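Local coordinates for peroxinectin A (Dictyostelium discoideum, PDB 6ERC), which uses hydrogen peroxide to oxidise phenolic donors, iodide and thiocyanate as a secreted haem peroxidase, at residues 226-238 against 250-262. Residues are numbered along the deposited sequence; the frame is centred on the assembly and turned at random.
Sequences LLLRDHNRLARKF and VFQQSRSCIIEQI
With CG anti to the backbone N (chi1 175°), H231 swings its imidazole out to helix 250-262, where S254 CB lies over one face of the ring. The meeting is close: S254 CB sits 3.3 Å from H231 NE2. I258 CG1 comes in at the ring's edge, and F251 CD1 approaches H231 NE2 at 3.8 Å, the two ring planes inclined at 59°. At another corner of the ring, H231 ND1 donates in the ring plane to N232 OD1 (3.3 Å), which helps to hold the imidazole's rotation; N232 OD1 also accepts from M174 N. An alanine in place of H231 would probably leave a gap beside S254 and F251 and deprive N232 OD1 of one donor. S254 is a knob among H231, L234, A235 and F238; its OG, beside the backbone N, turns back to its own helix and donates to V250 O at 2.8 Å. In return F238 fits among V250, Q253, S254 and C257, with C257 SG at its ring edge, 3.6 Å from F238 CZ. C257 is also disulfide-bonded to C485. Further along, L234 CD1 packs on C257 CB, and L227 CD1 meets I262 CG1 at 3.8 Å. The segment axes come within 8.9 Å at 134°, well splayed from antiparallel: a buried pair of consecutive helices with knobs-into-holes packing, within the mainly helical animal haem peroxidase fold.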
loop_
_atom_site.group_PDB
_atom_site.type_symbol
_atom_site.label_atom_id
_atom_site.label_comp_id
_atom_site.label_asym_id
_atom_site.label_seq_id
_atom_site.Cartn_x
_atom_site.Cartn_y
_atom_site.Cartn_z
ATOM N N LEU A 226 -0.919 -17.031 3.412
ATOM C CA LEU A 226 -2.163 -17.727 3.102
ATOM C C LEU A 226 -2.365 -17.857 1.599
ATOM O O LEU A 226 -2.819 -18.902 1.116
ATOM C CB LEU A 226 -3.350 -17.006 3.743
ATOM C CG LEU A 226 -3.344 -16.862 5.269
ATOM C CD1 LEU A 226 -4.699 -16.364 5.757
ATOM C CD2 LEU A 226 -2.976 -18.160 5.974
ATOM N N LEU A 227 -2.032 -16.814 0.837
ATOM C CA LEU A 227 -2.192 -16.898 -0.611
ATOM C C LEU A 227 -1.158 -17.825 -1.234
ATOM O O LEU A 227 -1.398 -18.384 -2.310
ATOM C CB LEU A 227 -2.108 -15.506 -1.236
ATOM C CG LEU A 227 -3.253 -14.549 -0.901
ATOM C CD1 LEU A 227 -3.075 -13.230 -1.645
ATOM C CD2 LEU A 227 -4.612 -15.162 -1.220
ATOM N N LEU A 228 -0.010 -17.999 -0.579
ATOM C CA LEU A 228 0.937 -19.012 -1.023
ATOM C C LEU A 228 0.399 -20.412 -0.747
ATOM O O LEU A 228 0.482 -21.297 -1.607
ATOM C CB LEU A 228 2.284 -18.810 -0.332
ATOM C CG LEU A 228 3.116 -17.592 -0.742
ATOM C CD1 LEU A 228 4.305 -17.439 0.192
ATOM C CD2 LEU A 228 3.586 -17.701 -2.180
ATOM N N ARG A 229 -0.158 -20.627 0.447
ATOM C CA ARG A 229 -0.798 -21.902 0.750
ATOM C C ARG A 229 -1.927 -22.187 -0.230
ATOM O O ARG A 229 -2.023 -23.287 -0.788
ATOM C CB ARG A 229 -1.328 -21.892 2.183
ATOM C CG ARG A 229 -0.255 -21.858 3.250
ATOM C CD ARG A 229 -0.875 -21.767 4.632
ATOM N NE ARG A 229 0.130 -21.728 5.685
ATOM C CZ ARG A 229 -0.147 -21.645 6.981
ATOM N NH1 ARG A 229 -1.407 -21.593 7.391
ATOM N NH2 ARG A 229 0.837 -21.615 7.870
ATOM N N ASP A 230 -2.796 -21.199 -0.450
ATOM C CA ASP A 230 -3.892 -21.367 -1.396
ATOM C C ASP A 230 -3.373 -21.639 -2.801
ATOM O O ASP A 230 -4.024 -22.343 -3.579
ATOM C CB ASP A 230 -4.781 -20.123 -1.384
ATOM C CG ASP A 230 -6.189 -20.403 -1.872
ATOM O OD1 ASP A 230 -6.824 -21.339 -1.344
ATOM O OD2 ASP A 230 -6.672 -19.674 -2.766
ATOM N N HIS A 231 -2.203 -21.094 -3.142
ATOM C CA HIS A 231 -1.616 -21.362 -4.450
ATOM C C HIS A 231 -1.181 -22.818 -4.564
ATOM O O HIS A 231 -1.560 -23.518 -5.509
ATOM C CB HIS A 231 -0.430 -20.429 -4.695
ATOM C CG HIS A 231 0.303 -20.715 -5.968
ATOM N ND1 HIS A 231 1.286 -21.677 -6.061
ATOM C CD2 HIS A 231 0.189 -20.172 -7.203
ATOM C CE1 HIS A 231 1.749 -21.711 -7.298
ATOM N NE2 HIS A 231 1.101 -20.807 -8.011
ATOM N N ASN A 232 -0.375 -23.288 -3.611
ATOM C CA ASN A 232 0.085 -24.670 -3.653
ATOM C C ASN A 232 -1.075 -25.645 -3.527
ATOM O O ASN A 232 -1.001 -26.767 -4.042
ATOM C CB ASN A 232 1.113 -24.913 -2.549
ATOM C CG ASN A 232 2.445 -24.256 -2.841
ATOM O OD1 ASN A 232 2.677 -23.756 -3.943
ATOM N ND2 ASN A 232 3.336 -24.267 -1.860
ATOM N N ARG A 233 -2.150 -25.243 -2.852
ATOM C CA ARG A 233 -3.334 -26.089 -2.778
ATOM C C ARG A 233 -3.954 -26.271 -4.159
ATOM O O ARG A 233 -4.281 -27.393 -4.565
ATOM C CB ARG A 233 -4.341 -25.484 -1.801
ATOM C CG ARG A 233 -5.488 -26.404 -1.428
ATOM C CD ARG A 233 -6.480 -25.699 -0.523
ATOM N NE ARG A 233 -7.071 -24.537 -1.182
ATOM C CZ ARG A 233 -8.088 -24.595 -2.037
ATOM N NH1 ARG A 233 -8.640 -25.761 -2.344
ATOM N NH2 ARG A 233 -8.555 -23.485 -2.589
ATOM N N LEU A 234 -4.110 -25.174 -4.904
ATOM C CA LEU A 234 -4.673 -25.268 -6.247
ATOM C C LEU A 234 -3.737 -25.997 -7.202
ATOM O O LEU A 234 -4.203 -26.696 -8.109
ATOM C CB LEU A 234 -4.988 -23.873 -6.787
ATOM C CG LEU A 234 -6.126 -23.109 -6.110
ATOM C CD1 LEU A 234 -6.256 -21.727 -6.719
ATOM C CD2 LEU A 234 -7.444 -23.849 -6.223
ATOM N N ALA A 235 -2.423 -25.849 -7.024
ATOM C CA ALA A 235 -1.482 -26.546 -7.895
ATOM C C ALA A 235 -1.618 -28.057 -7.752
ATOM O O ALA A 235 -1.559 -28.790 -8.746
ATOM C CB ALA A 235 -0.053 -26.104 -7.582
ATOM N N ARG A 236 -1.800 -28.542 -6.522
ATOM C CA ARG A 236 -1.981 -29.972 -6.308
ATOM C C ARG A 236 -3.271 -30.473 -6.944
ATOM O O ARG A 236 -3.328 -31.615 -7.418
ATOM C CB ARG A 236 -1.967 -30.273 -4.809
ATOM C CG ARG A 236 -0.605 -30.064 -4.166
ATOM C CD ARG A 236 -0.711 -29.621 -2.710
ATOM N NE ARG A 236 0.599 -29.264 -2.165
ATOM C CZ ARG A 236 0.791 -28.551 -1.058
ATOM N NH1 ARG A 236 -0.243 -28.096 -0.359
ATOM N NH2 ARG A 236 2.025 -28.285 -0.653
ATOM N N LYS A 237 -4.314 -29.643 -6.963
ATOM C CA LYS A 237 -5.551 -30.016 -7.639
ATOM C C LYS A 237 -5.347 -30.092 -9.146
ATOM O O LYS A 237 -5.713 -31.086 -9.783
ATOM C CB LYS A 237 -6.652 -29.013 -7.291
ATOM C CG LYS A 237 -7.935 -29.160 -8.100
ATOM C CD LYS A 237 -8.908 -28.046 -7.756
ATOM C CE LYS A 237 -9.958 -27.850 -8.831
ATOM N NZ LYS A 237 -10.774 -26.637 -8.546
ATOM N N PHE A 238 -4.770 -29.043 -9.739
ATOM C CA PHE A 238 -4.533 -29.047 -11.178
ATOM C C PHE A 238 -3.573 -30.158 -11.576
ATOM O O PHE A 238 -3.684 -30.709 -12.676
ATOM C CB PHE A 238 -3.986 -27.692 -11.632
ATOM C CG PHE A 238 -4.917 -26.539 -11.381
ATOM C CD1 PHE A 238 -6.290 -26.719 -11.378
ATOM C CD2 PHE A 238 -4.413 -25.269 -11.152
ATOM C CE1 PHE A 238 -7.141 -25.654 -11.148
ATOM C CE2 PHE A 238 -5.259 -24.202 -10.923
ATOM C CZ PHE A 238 -6.624 -24.394 -10.921
ATOM N N VAL A 250 0.999 -25.926 -14.678
ATOM C CA VAL A 250 0.304 -25.950 -13.395
ATOM C C VAL A 250 0.533 -24.642 -12.653
ATOM O O VAL A 250 -0.388 -24.088 -12.039
ATOM C CB VAL A 250 0.756 -27.159 -12.557
ATOM C CG1 VAL A 250 0.061 -27.161 -11.200
ATOM C CG2 VAL A 250 0.467 -28.454 -13.297
ATOM N N PHE A 251 1.762 -24.125 -12.697
ATOM C CA PHE A 251 2.057 -22.866 -12.023
ATOM C C PHE A 251 1.209 -21.734 -12.586
ATOM O O PHE A 251 0.536 -21.016 -11.839
ATOM C CB PHE A 251 3.542 -22.532 -12.151
ATOM C CG PHE A 251 3.872 -21.129 -11.746
ATOM C CD1 PHE A 251 4.078 -20.813 -10.415
ATOM C CD2 PHE A 251 3.950 -20.120 -12.691
ATOM C CE1 PHE A 251 4.369 -19.521 -10.037
ATOM C CE2 PHE A 251 4.238 -18.828 -12.318
ATOM C CZ PHE A 251 4.448 -18.527 -10.991
ATOM N N GLN A 252 1.231 -21.556 -13.910
ATOM C CA GLN A 252 0.509 -20.444 -14.520
ATOM C C GLN A 252 -0.981 -20.522 -14.218
ATOM O O GLN A 252 -1.603 -19.520 -13.848
ATOM C CB GLN A 252 0.758 -20.423 -16.030
ATOM C CG GLN A 252 2.200 -20.126 -16.420
ATOM C CD GLN A 252 2.706 -18.806 -15.865
ATOM O OE1 GLN A 252 1.925 -17.945 -15.456
ATOM N NE2 GLN A 252 4.023 -18.645 -15.842
ATOM N N GLN A 253 -1.576 -21.705 -14.372
ATOM C CA GLN A 253 -2.988 -21.866 -14.035
ATOM C C GLN A 253 -3.239 -21.542 -12.568
ATOM O O GLN A 253 -4.292 -20.999 -12.217
ATOM C CB GLN A 253 -3.442 -23.289 -14.362
ATOM C CG GLN A 253 -3.496 -23.598 -15.855
ATOM C CD GLN A 253 -4.703 -23.007 -16.582
ATOM O OE1 GLN A 253 -4.834 -23.172 -17.796
ATOM N NE2 GLN A 253 -5.585 -22.325 -15.854
ATOM N N SER A 254 -2.285 -21.872 -11.695
ATOM C CA SER A 254 -2.417 -21.509 -10.287
ATOM C C SER A 254 -2.197 -20.015 -10.085
ATOM O O SER A 254 -2.946 -19.367 -9.345
ATOM C CB SER A 254 -1.432 -22.316 -9.441
ATOM O OG SER A 254 -1.672 -23.705 -9.565
ATOM N N ARG A 255 -1.171 -19.453 -10.731
ATOM C CA ARG A 255 -0.955 -18.011 -10.670
ATOM C C ARG A 255 -2.190 -17.253 -11.137
ATOM O O ARG A 255 -2.578 -16.246 -10.531
ATOM C CB ARG A 255 0.262 -17.629 -11.516
ATOM C CG ARG A 255 0.494 -16.120 -11.633
ATOM C CD ARG A 255 1.941 -15.776 -11.996
ATOM N NE ARG A 255 2.121 -15.460 -13.415
ATOM C CZ ARG A 255 2.110 -14.231 -13.933
ATOM N NH1 ARG A 255 1.924 -13.167 -13.160
ATOM N NH2 ARG A 255 2.287 -14.061 -15.235
ATOM N N SER A 256 -2.828 -17.730 -12.209
ATOM C CA SER A 256 -3.999 -17.044 -12.742
ATOM C C SER A 256 -5.139 -17.023 -11.730
ATOM O O SER A 256 -5.834 -16.010 -11.591
ATOM C CB SER A 256 -4.444 -17.713 -14.043
ATOM O OG SER A 256 -5.452 -16.961 -14.690
ATOM N N CYS A 257 -5.342 -18.128 -11.006
ATOM C CA CYS A 257 -6.411 -18.177 -10.010
ATOM C C CYS A 257 -6.144 -17.200 -8.870
ATOM O O CYS A 257 -7.048 -16.480 -8.431
ATOM C CB CYS A 257 -6.566 -19.597 -9.459
ATOM S SG CYS A 257 -7.065 -20.857 -10.646
ATOM N N ILE A 258 -4.910 -17.175 -8.366
ATOM C CA ILE A 258 -4.579 -16.308 -7.239
ATOM C C ILE A 258 -4.760 -14.844 -7.617
ATOM O O ILE A 258 -5.292 -14.046 -6.836
ATOM C CB ILE A 258 -3.145 -16.594 -6.752
ATOM C CG1 ILE A 258 -3.039 -18.027 -6.219
ATOM C CG2 ILE A 258 -2.721 -15.581 -5.692
ATOM C CD1 ILE A 258 -3.910 -18.321 -5.002
ATOM N N ILE A 259 -4.309 -14.464 -8.812
ATOM C CA ILE A 259 -4.524 -13.102 -9.291
ATOM C C ILE A 259 -6.010 -12.772 -9.273
ATOM O O ILE A 259 -6.422 -11.709 -8.795
ATOM C CB ILE A 259 -3.914 -12.929 -10.692
ATOM C CG1 ILE A 259 -2.389 -12.976 -10.592
ATOM C CG2 ILE A 259 -4.369 -11.625 -11.335
ATOM C CD1 ILE A 259 -1.692 -13.082 -11.916
ATOM N N GLU A 260 -6.838 -13.681 -9.795
ATOM C CA GLU A 260 -8.283 -13.486 -9.736
ATOM C C GLU A 260 -8.767 -13.386 -8.295
ATOM O O GLU A 260 -9.656 -12.585 -7.986
ATOM C CB GLU A 260 -8.998 -14.628 -10.458
ATOM C CG GLU A 260 -10.504 -14.661 -10.206
ATOM C CD GLU A 260 -11.226 -15.687 -11.056
ATOM O OE1 GLU A 260 -10.638 -16.164 -12.050
ATOM O OE2 GLU A 260 -12.385 -16.015 -10.725
ATOM N N GLN A 261 -8.208 -14.203 -7.402
ATOM C CA GLN A 261 -8.618 -14.151 -6.004
ATOM C C GLN A 261 -8.277 -12.801 -5.386
ATOM O O GLN A 261 -9.085 -12.226 -4.647
ATOM C CB GLN A 261 -7.957 -15.286 -5.222
ATOM C CG GLN A 261 -8.401 -15.385 -3.771
ATOM C CD GLN A 261 -9.889 -15.639 -3.628
ATOM O OE1 GLN A 261 -10.337 -16.786 -3.612
ATOM N NE2 GLN A 261 -10.664 -14.567 -3.520
ATOM N N ILE A 262 -7.085 -12.275 -5.678
ATOM C CA ILE A 262 -6.712 -10.956 -5.173
ATOM C C ILE A 262 -7.656 -9.898 -5.730
ATOM O O ILE A 262 -8.183 -9.057 -4.992
ATOM C CB ILE A 262 -5.244 -10.642 -5.516
ATOM C CG1 ILE A 262 -4.306 -11.622 -4.803
ATOM C CG2 ILE A 262 -4.896 -9.204 -5.125
ATOM C CD1 ILE A 262 -2.879 -11.602 -5.320
#